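Local atomic coordinates of glycerol-3-phosphate dehydrogenase [NAD(+)] (Dunaliella salina, PDB entry 6IUY), a protein that probably catalyses the NAD-dependent interconversion of sn-glycerol 3-phosphate and dihydroxyacetone phosphate, in a chain that also carries a haloacid dehalogenase-like phosphatase domain. Residues S264-T270 and N318-L322; V272-A276 and I325-V331; I309-N313 and V331-S335. One frame throughout, in Å; residues are numbered along the deposited sequence.

Overall arrangement
From the N terminus, helix 266-282, with the turn before it, supplies the first segments of interactions 1 and 2, and helix 307-315 supplies that of interaction 3. The chain then gives the second segments in the same order: 318-322, 325-331 and 331-335. The three closures therefore all cross and none nests. Interaction 1 brings the post-helical loop back onto the NAD-bound start of helix 266-282. Interaction 2 lays the rest of that loop along the next turns, and interaction 3 returns the chain to helix 307-315 as strand 331-334. Leu322 and Leu327 pack together between interactions 1 and 2, while Val331 belongs to both interactions 2 and 3. Together they tie helix 266-282 to the loop after helix 307-315, and that helix to edge strand 331-334.

Interaction 1 (S264-T270 and N318-L322); sequences SGAWACT and NPIYL. With NAD (nicotinamide-adenine-dinucleotide), chain C.
Tyr321 leans on the turn at Gly265 and then reaches along the cofactor. Its CB sits 4.0 Å from Gly265 C. With CG anti to the carbonyl carbon (chi1 -65°), the ring leaves the protein backbone and turns to the adenosine ribose of NAD. CD1 and CE1 meet the ribose methylene, CE1 at 3.4 Å from NAD C5B, while CD2 and CE2 lie toward NAD O3B, CE2 also near C3B. Farther out, CZ lies 3.6 Å from NAD C3B, which sits over one ring face toward the rim. CG2 of Ile320 covers the opposite face, and the OH ends in a hydrogen bond to Glu301. The turn beneath is the glycine-rich, strand-turn-helix motif of a Rossmann-type domain, with Gly265 as N-cap of helix 266-282. Here the backbone N-H groups of Ala266, Trp267 and Ala268 hold the pyrophosphate. Ala266 N points almost straight at NAD O1A (3.0 Å, 173°), and the helix start would probably stabilise the negative charge. A CB on Gly265 would collide with the bridging oxygen NAD O3. Asn318 folds its own loop: OD1 takes Ile320 N on an in-plane lone pair, making an Asx turn, and Tyr321 N from above the carbonyl plane. Its ND2 lies 3.4 Å from Cys269 SG. Water 1 joins Ser264 OG to NAD O3B, with a weak bond from Asn318 ND2. Leu322 CD2 packs 3.9 Å from Cys269 CB.

Interaction 2 (V272-A276 and I325-V331); sequences VRMVA and IDLGENV
The irregular segment 325-331 runs beside helical segment 272-276, CA atoms of Arg273 and Leu327 lying 4.8 Å apart and those of Ala276 and Asn330 6.5 Å, with a type I turn from Gly328 to Val331 at its end, leading into strand 331-334. Arg273 stretches along the loop with CG anti to its backbone N (chi1 172°) and an extended chain to NE, which brings the edge of the guanidinium to the Asp326 carbonyl. NE gives its hydrogen to Asp326 O at 2.9 Å, with the oxygen almost in the guanidinium plane. Ile325 crosses this chain at about a right angle, its CG2 touching Arg273 CD at 3.7 Å. Beyond NE, NH1 makes a salt bridge to Glu419, and NH2 reaches Asp326 OD2 through water 3. Truncation to an alanine here removes the guanidinium, which would probably leave Asp326 O without this donor's grip, Glu419 without its positive partner and the loop freer to shift. One turn on, Asn330 ND2 donates to Ala276 O in a nearly straight bond (3.0 Å, 172°) and to Lys292 O as well. Ala276 CB meets Val331 CG2 at 3.6 Å, and Val272 lies looser against Leu327 and Val331. Water 2 donates to Arg273 O and accepts a weak bond from Gly328 N, bridging helix and loop. The roles are thus exchanged: a helix side chain donates to a loop carbonyl at one end, a loop side chain to a helix carbonyl at the other, with the apolar contacts of Val272 and Ala276 between.

Interaction 3 (I309-N313 and V331-S335); sequences IEYIN and VKATS
The second beta-alpha-beta unit of the nucleotide-binding domain, strand 293-297, helix 307-315 and strand 331-334, is closed by Asn313 gripping Ala333. The helix and strand segments run almost antiparallel (172°), their axes 7.5 Å apart. Asn313 uses both ends of its amide on one strand residue. OD1 accepts Ala333 N through an in-plane lone pair, at 2.7 Å and nearly straight, while ND2 donates to Ala333 O at 2.9 Å, again nearly straight and with the oxygen close to the amide plane. The side chain has CG anti to the carbonyl carbon (chi1 -74°), which swings the amide across to the strand, and the two bonds fix its rotation. Strand 331-334 is the outermost of its sheet within this chain. Lys332 and Thr334 bond through their backbones to strand 293-297 and Val298 on one side, and the amide of Asn313 pairs with the N-H and C=O of Ala333 much as a neighbouring strand would. Lys332 crosses Asn313 at about a right angle, its chain bent at chi2, chi3 and chi4, though the placing of this exposed side chain is less sure. Beneath the amide, Ile312 CG2 rests on Ala333 CB at 3.7 Å; the Ile312 side chain also touches Met296 of strand 293-297 and Val298 just after it. Ile309 places CG2 3.5 Å from Ala333 O, and its other branch, CG1 and CD1, lies alongside Ser335 CB, CG1 at 4.0 Å. The hydroxyl of Ser335 bonds to Arg306, just ahead of the helix. Water 4 bridges the two backbones, donating to Ile312 O and to Val331 O, the latter at 2.7 Å.

Interaction 1 (S264-T270 and N318-L322)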
loop_
_atom_site.group_PDB
_atom_site.type_symbol
_atom_site.label_atom_id
_atom_site.label_comp_id
_atom_site.label_asym_id
_atom_site.label_seq_id
_atom_site.Cartn_x
_atom_site.Cartn_y
_atom_site.Cartn_z
ATOM N N SER A 264 9.762 5.507 29.348
ATOM C CA SER A 264 8.710 5.007 30.228
ATOM C C SER A 264 7.374 5.727 30.013
ATOM O O SER A 264 6.561 5.840 30.933
ATOM C CB SER A 264 9.138 5.142 31.697
ATOM O OG SER A 264 9.451 6.491 32.010
ATOM N N GLY A 265 7.122 6.179 28.791
ATOM C CA GLY A 265 5.881 6.872 28.525
ATOM C C GLY A 265 4.768 5.889 28.254
ATOM O O GLY A 265 4.863 4.697 28.572
ATOM N N ALA A 266 3.699 6.398 27.650
ATOM C CA ALA A 266 2.516 5.605 27.400
ATOM C C ALA A 266 2.848 4.356 26.593
ATOM O O ALA A 266 2.495 3.261 26.988
ATOM C CB ALA A 266 1.452 6.463 26.670
ATOM N N TRP A 267 3.528 4.535 25.470
ATOM C CA TRP A 267 3.854 3.433 24.557
ATOM C C TRP A 267 5.039 2.629 25.093
ATOM O O TRP A 267 5.083 1.396 24.989
ATOM C CB TRP A 267 4.147 4.002 23.152
ATOM C CG TRP A 267 4.504 2.980 22.067
ATOM C CD1 TRP A 267 5.553 3.062 21.182
ATOM C CD2 TRP A 267 3.817 1.763 21.753
ATOM N NE1 TRP A 267 5.545 1.973 20.336
ATOM C CE2 TRP A 267 4.492 1.164 20.665
ATOM C CE3 TRP A 267 2.692 1.122 22.276
ATOM C CZ2 TRP A 267 4.093 -0.058 20.113
ATOM C CZ3 TRP A 267 2.289 -0.078 21.718
ATOM C CH2 TRP A 267 2.990 -0.656 20.646
ATOM N N ALA A 268 6.001 3.324 25.680
ATOM C CA ALA A 268 7.109 2.616 26.322
ATOM C C ALA A 268 6.565 1.618 27.331
ATOM O O ALA A 268 6.924 0.437 27.276
ATOM C CB ALA A 268 8.063 3.584 26.972
ATOM N N CYS A 269 5.654 2.051 28.208
ATOM C CA CYS A 269 5.104 1.140 29.220
ATOM C C CYS A 269 4.227 0.028 28.647
ATOM O O CYS A 269 4.216 -1.089 29.192
ATOM C CB CYS A 269 4.291 1.900 30.278
ATOM S SG CYS A 269 5.282 2.994 31.352
ATOM N N THR A 270 3.453 0.284 27.589
ATOM C CA THR A 270 2.599 -0.820 27.169
ATOM C C THR A 270 3.513 -1.752 26.387
ATOM O O THR A 270 3.346 -2.956 26.438
ATOM C CB THR A 270 1.310 -0.404 26.365
ATOM O OG1 THR A 270 1.354 -0.898 25.016
ATOM C CG2 THR A 270 1.037 1.090 26.408
ATOM N N ASN A 318 2.661 2.445 35.964
ATOM C CA ASN A 318 3.026 3.838 35.795
ATOM C C ASN A 318 1.731 4.632 35.910
ATOM O O ASN A 318 0.919 4.629 34.985
ATOM C CB ASN A 318 3.711 4.068 34.457
ATOM C CG ASN A 318 4.354 5.415 34.366
ATOM O OD1 ASN A 318 3.848 6.398 34.909
ATOM N ND2 ASN A 318 5.479 5.481 33.676
ATOM N N PRO A 319 1.501 5.285 37.065
ATOM C CA PRO A 319 0.166 5.839 37.292
ATOM C C PRO A 319 -0.008 7.177 36.612
ATOM O O PRO A 319 -1.097 7.728 36.605
ATOM C CB PRO A 319 0.108 5.970 38.811
ATOM C CG PRO A 319 1.547 6.289 39.189
ATOM C CD PRO A 319 2.434 5.622 38.156
ATOM N N ILE A 320 1.051 7.684 36.006
ATOM C CA ILE A 320 0.997 8.975 35.333
ATOM C C ILE A 320 0.784 8.839 33.828
ATOM O O ILE A 320 0.035 9.613 33.227
ATOM C CB ILE A 320 2.279 9.773 35.542
ATOM C CG1 ILE A 320 2.541 9.990 37.037
ATOM C CG2 ILE A 320 2.188 11.093 34.841
ATOM C CD1 ILE A 320 3.881 10.669 37.292
ATOM N N TYR A 321 1.466 7.873 33.226
ATOM C CA TYR A 321 1.511 7.762 31.779
ATOM C C TYR A 321 0.768 6.542 31.275
ATOM O O TYR A 321 0.478 6.466 30.099
ATOM C CB TYR A 321 2.962 7.741 31.295
ATOM C CG TYR A 321 3.652 9.042 31.593
ATOM C CD1 TYR A 321 3.462 10.140 30.785
ATOM C CD2 TYR A 321 4.452 9.185 32.725
ATOM C CE1 TYR A 321 4.074 11.359 31.072
ATOM C CE2 TYR A 321 5.073 10.389 33.019
ATOM C CZ TYR A 321 4.879 11.476 32.197
ATOM O OH TYR A 321 5.505 12.676 32.483
ATOM N N LEU A 322 0.459 5.597 32.161
ATOM C CA LEU A 322 -0.363 4.447 31.779
ATOM C C LEU A 322 -1.167 3.944 32.958
ATOM O O LEU A 322 -1.036 2.795 33.348
ATOM C CB LEU A 322 0.500 3.318 31.199
ATOM C CG LEU A 322 -0.262 2.325 30.301
ATOM C CD1 LEU A 322 -0.671 2.945 28.979
ATOM C CD2 LEU A 322 0.537 1.079 30.034
HETATM P PA NAD C . 4.909 9.945 26.011
HETATM O O1A NAD C . 3.951 9.253 26.891
HETATM O O2A NAD C . 4.268 10.682 24.843
HETATM O O5B NAD C . 5.762 11.053 26.846
HETATM C C5B NAD C . 5.931 10.916 28.265
HETATM C C4B NAD C . 7.426 10.675 28.593
HETATM O O4B NAD C . 8.117 11.747 28.317
HETATM C C3B NAD C . 7.591 10.486 30.104
HETATM O O3B NAD C . 7.791 9.194 30.451
HETATM C C2B NAD C . 8.830 11.329 30.459
HETATM O O2B NAD C . 9.724 10.512 31.336
HETATM C C1B NAD C . 9.361 11.600 29.316
HETATM N N9A NAD C . 10.081 12.799 29.406
HETATM C C8A NAD C . 9.634 14.034 29.731
HETATM N N7A NAD C . 10.695 14.871 29.687
HETATM C C5A NAD C . 11.803 14.155 29.358
HETATM C C6A NAD C . 13.132 14.501 29.197
HETATM N N6A NAD C . 13.698 15.796 29.359
HETATM N N1A NAD C . 14.030 13.571 28.843
HETATM C C2A NAD C . 13.624 12.283 28.658
HETATM N N3A NAD C . 12.327 11.936 28.826
HETATM C C4A NAD C . 11.422 12.877 29.176
HETATM O O3 NAD C . 5.934 8.843 25.450
HETATM P PN NAD C . 5.580 7.530 24.601
HETATM O O1N NAD C . 4.078 7.318 24.523
HETATM O O2N NAD C . 6.227 6.307 25.210
HETATM O O5D NAD C . 6.081 7.788 23.127
HETATM C C5D NAD C . 7.462 7.842 22.820
HETATM C C4D NAD C . 7.614 7.457 21.342
HETATM O O4D NAD C . 6.786 6.476 21.034
HETATM C C3D NAD C . 7.205 8.640 20.487
HETATM O O3D NAD C . 8.133 8.827 19.533
HETATM C C2D NAD C . 5.846 8.229 19.854
HETATM O O2D NAD C . 5.707 8.977 18.577
HETATM C C1D NAD C . 5.950 6.937 19.722
HETATM N N1N NAD C . 4.698 6.207 19.713
HETATM C C2N NAD C . 3.670 6.488 20.589
HETATM C C3N NAD C . 2.486 5.755 20.542
HETATM C C7N NAD C . 1.350 6.119 21.522
HETATM O O7N NAD C . 0.222 5.707 21.335
HETATM N N7N NAD C . 1.664 6.939 22.666
HETATM C C4N NAD C . 2.319 4.735 19.629
HETATM C C5N NAD C . 3.356 4.427 18.767
HETATM C C6N NAD C . 4.540 5.164 18.827
HETATM O O HOH W 1 7.740 8.014 33.055
#

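Interaction 2 (V272-A276 and I325-V331)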
loop_
_atom_site.group_PDB
_atom_site.type_symbol
_atom_site.label_atom_id
_atom_site.label_comp_id
_atom_site.label_asym_id
_atom_site.label_seq_id
_atom_site.Cartn_x
_atom_site.Cartn_y
_atom_site.Cartn_z
ATOM N N VAL A 272 6.794 -2.338 27.247
ATOM C CA VAL A 272 7.517 -3.133 28.256
ATOM C C VAL A 272 6.606 -4.179 28.861
ATOM O O VAL A 272 7.062 -5.232 29.298
ATOM C CB VAL A 272 8.112 -2.255 29.386
ATOM C CG1 VAL A 272 7.111 -2.081 30.498
ATOM C CG2 VAL A 272 9.366 -2.901 29.940
ATOM N N ARG A 273 5.303 -3.905 28.877
ATOM C CA ARG A 273 4.336 -4.852 29.429
ATOM C C ARG A 273 4.238 -6.114 28.573
ATOM O O ARG A 273 4.093 -7.236 29.099
ATOM C CB ARG A 273 2.963 -4.198 29.543
ATOM C CG ARG A 273 1.857 -5.165 29.923
ATOM C CD ARG A 273 0.499 -4.504 30.083
ATOM N NE ARG A 273 -0.387 -5.370 30.875
ATOM C CZ ARG A 273 -1.249 -6.248 30.360
ATOM N NH1 ARG A 273 -1.370 -6.378 29.046
ATOM N NH2 ARG A 273 -2.001 -6.996 31.159
ATOM N N MET A 274 4.288 -5.926 27.251
ATOM C CA MET A 274 4.237 -7.041 26.308
ATOM C C MET A 274 5.555 -7.801 26.317
ATOM O O MET A 274 5.582 -9.019 26.342
ATOM C CB MET A 274 3.940 -6.551 24.891
ATOM C CG MET A 274 2.625 -5.771 24.737
ATOM S SD MET A 274 2.229 -5.613 22.967
ATOM C CE MET A 274 3.256 -4.254 22.440
ATOM N N VAL A 275 6.642 -7.048 26.270
ATOM C CA VAL A 275 7.998 -7.573 26.361
ATOM C C VAL A 275 8.222 -8.357 27.659
ATOM O O VAL A 275 8.813 -9.450 27.667
ATOM C CB VAL A 275 8.967 -6.414 26.249
ATOM C CG1 VAL A 275 10.274 -6.695 26.949
ATOM C CG2 VAL A 275 9.121 -6.038 24.776
ATOM N N ALA A 276 7.697 -7.832 28.758
ATOM C CA ALA A 276 7.804 -8.539 30.020
ATOM C C ALA A 276 7.019 -9.858 30.008
ATOM O O ALA A 276 7.453 -10.833 30.616
ATOM C CB ALA A 276 7.346 -7.633 31.177
ATOM N N ILE A 325 -3.060 0.248 34.358
ATOM C CA ILE A 325 -2.484 -0.894 33.660
ATOM C C ILE A 325 -1.356 -1.546 34.474
ATOM O O ILE A 325 -0.402 -0.885 34.920
ATOM C CB ILE A 325 -1.926 -0.503 32.263
ATOM C CG1 ILE A 325 -2.986 0.211 31.418
ATOM C CG2 ILE A 325 -1.427 -1.756 31.521
ATOM C CD1 ILE A 325 -4.190 -0.670 31.098
ATOM N N ASP A 326 -1.489 -2.848 34.661
ATOM C CA ASP A 326 -0.506 -3.634 35.376
ATOM C C ASP A 326 0.640 -4.009 34.447
ATOM O O ASP A 326 0.470 -4.849 33.573
ATOM C CB ASP A 326 -1.160 -4.896 35.955
ATOM C CG ASP A 326 -0.214 -5.694 36.861
ATOM O OD1 ASP A 326 -0.334 -5.595 38.110
ATOM O OD2 ASP A 326 0.641 -6.430 36.332
ATOM N N LEU A 327 1.793 -3.361 34.605
ATOM C CA LEU A 327 3.013 -3.849 33.969
ATOM C C LEU A 327 3.282 -5.060 34.823
ATOM O O LEU A 327 2.981 -5.015 36.023
ATOM C CB LEU A 327 4.151 -2.824 34.013
ATOM C CG LEU A 327 3.700 -1.373 33.868
ATOM C CD1 LEU A 327 4.886 -0.456 33.866
ATOM C CD2 LEU A 327 2.908 -1.182 32.582
ATOM N N GLY A 328 3.776 -6.154 34.273
ATOM C CA GLY A 328 3.872 -7.355 35.109
ATOM C C GLY A 328 4.740 -7.250 36.378
ATOM O O GLY A 328 5.307 -6.197 36.721
ATOM N N GLU A 329 4.873 -8.359 37.084
ATOM C CA GLU A 329 5.710 -8.357 38.279
ATOM C C GLU A 329 7.209 -8.465 37.991
ATOM O O GLU A 329 8.013 -8.377 38.913
ATOM C CB GLU A 329 5.275 -9.478 39.214
ATOM C CG GLU A 329 3.815 -9.330 39.632
ATOM C CD GLU A 329 3.387 -10.381 40.612
ATOM O OE1 GLU A 329 4.280 -11.045 41.184
ATOM O OE2 GLU A 329 2.160 -10.544 40.804
ATOM N N ASN A 330 7.586 -8.644 36.724
ATOM C CA ASN A 330 8.999 -8.779 36.379
ATOM C C ASN A 330 9.574 -7.546 35.694
ATOM O O ASN A 330 10.530 -7.635 34.929
ATOM C CB ASN A 330 9.227 -10.031 35.505
ATOM C CG ASN A 330 8.356 -10.068 34.241
ATOM O OD1 ASN A 330 7.144 -9.861 34.285
ATOM N ND2 ASN A 330 8.979 -10.367 33.115
ATOM N N VAL A 331 9.006 -6.384 35.999
ATOM C CA VAL A 331 9.464 -5.127 35.427
ATOM C C VAL A 331 10.132 -4.319 36.525
ATOM O O VAL A 331 9.557 -4.144 37.591
ATOM C CB VAL A 331 8.285 -4.324 34.796
ATOM C CG1 VAL A 331 8.690 -2.887 34.493
ATOM C CG2 VAL A 331 7.789 -5.019 33.544
HETATM O O HOH W 2 3.805 -8.067 31.639
HETATM O O HOH W 3 -0.815 -7.975 33.972
#

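Interaction 3 (I309-N313 and V331-S335)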
loop_
_atom_site.group_PDB
_atom_site.type_symbol
_atom_site.label_atom_id
_atom_site.label_comp_id
_atom_site.label_asym_id
_atom_site.label_seq_id
_atom_site.Cartn_x
_atom_site.Cartn_y
_atom_site.Cartn_z
ATOM N N ILE A 309 9.385 6.165 40.516
ATOM C CA ILE A 309 10.150 4.937 40.333
ATOM C C ILE A 309 9.721 3.930 41.389
ATOM O O ILE A 309 9.426 2.776 41.067
ATOM C CB ILE A 309 11.662 5.225 40.410
ATOM C CG1 ILE A 309 12.127 5.943 39.142
ATOM C CG2 ILE A 309 12.456 3.954 40.623
ATOM C CD1 ILE A 309 11.733 7.428 39.068
ATOM N N GLU A 310 9.628 4.386 42.641
ATOM C CA GLU A 310 9.267 3.515 43.765
ATOM C C GLU A 310 7.832 3.023 43.664
ATOM O O GLU A 310 7.502 1.919 44.098
ATOM C CB GLU A 310 9.479 4.251 45.095
ATOM C CG GLU A 310 10.929 4.759 45.290
ATOM C CD GLU A 310 11.129 5.602 46.561
ATOM O OE1 GLU A 310 10.183 5.743 47.355
ATOM O OE2 GLU A 310 12.246 6.124 46.765
ATOM N N TYR A 311 6.966 3.838 43.081
ATOM C CA TYR A 311 5.576 3.430 42.916
ATOM C C TYR A 311 5.543 2.323 41.854
ATOM O O TYR A 311 4.887 1.291 42.021
ATOM C CB TYR A 311 4.698 4.633 42.530
ATOM C CG TYR A 311 3.221 4.291 42.376
ATOM C CD1 TYR A 311 2.296 4.583 43.387
ATOM C CD2 TYR A 311 2.757 3.668 41.230
ATOM C CE1 TYR A 311 0.954 4.267 43.243
ATOM C CE2 TYR A 311 1.431 3.352 41.078
ATOM C CZ TYR A 311 0.530 3.644 42.081
ATOM O OH TYR A 311 -0.797 3.315 41.890
ATOM N N ILE A 312 6.298 2.521 40.777
ATOM C CA ILE A 312 6.308 1.544 39.691
ATOM C C ILE A 312 6.800 0.196 40.180
ATOM O O ILE A 312 6.187 -0.822 39.879
ATOM C CB ILE A 312 7.164 2.019 38.522
ATOM C CG1 ILE A 312 6.488 3.227 37.858
ATOM C CG2 ILE A 312 7.357 0.902 37.515
ATOM C CD1 ILE A 312 7.381 4.006 36.944
ATOM N N ASN A 313 7.888 0.191 40.955
ATOM C CA ASN A 313 8.449 -1.061 41.483
ATOM C C ASN A 313 7.592 -1.725 42.538
ATOM O O ASN A 313 7.531 -2.943 42.605
ATOM C CB ASN A 313 9.843 -0.808 42.044
ATOM C CG ASN A 313 10.849 -0.607 40.950
ATOM O OD1 ASN A 313 10.761 -1.265 39.917
ATOM N ND2 ASN A 313 11.789 0.317 41.142
ATOM N N VAL A 331 9.006 -6.384 35.999
ATOM C CA VAL A 331 9.464 -5.127 35.427
ATOM C C VAL A 331 10.132 -4.319 36.525
ATOM O O VAL A 331 9.557 -4.144 37.591
ATOM C CB VAL A 331 8.285 -4.324 34.796
ATOM C CG1 VAL A 331 8.690 -2.887 34.493
ATOM C CG2 VAL A 331 7.789 -5.019 33.544
ATOM N N LYS A 332 11.347 -3.841 36.282
ATOM C CA LYS A 332 12.087 -3.165 37.337
ATOM C C LYS A 332 12.523 -1.804 36.858
ATOM O O LYS A 332 13.275 -1.689 35.900
ATOM C CB LYS A 332 13.301 -3.995 37.782
ATOM C CG LYS A 332 13.842 -3.610 39.177
ATOM C CD LYS A 332 12.687 -3.545 40.198
ATOM C CE LYS A 332 13.089 -3.975 41.604
ATOM N NZ LYS A 332 12.439 -5.268 41.998
ATOM N N ALA A 333 12.051 -0.774 37.546
ATOM C CA ALA A 333 12.262 0.598 37.132
ATOM C C ALA A 333 13.451 1.215 37.826
ATOM O O ALA A 333 13.621 1.042 39.030
ATOM C CB ALA A 333 11.022 1.420 37.442
ATOM N N THR A 334 14.231 1.988 37.088
ATOM C CA THR A 334 15.249 2.804 37.703
ATOM C C THR A 334 15.419 4.106 36.950
ATOM O O THR A 334 15.193 4.171 35.739
ATOM C CB THR A 334 16.606 2.089 37.760
ATOM O OG1 THR A 334 17.630 3.069 37.963
ATOM C CG2 THR A 334 16.886 1.352 36.453
ATOM N N SER A 335 15.847 5.135 37.669
ATOM C CA SER A 335 15.987 6.472 37.113
ATOM C C SER A 335 17.378 6.744 36.607
ATOM O O SER A 335 17.626 7.813 36.055
ATOM C CB SER A 335 15.653 7.525 38.157
ATOM O OG SER A 335 16.678 7.545 39.135
HETATM O O HOH W 4 7.060 -3.200 38.193
#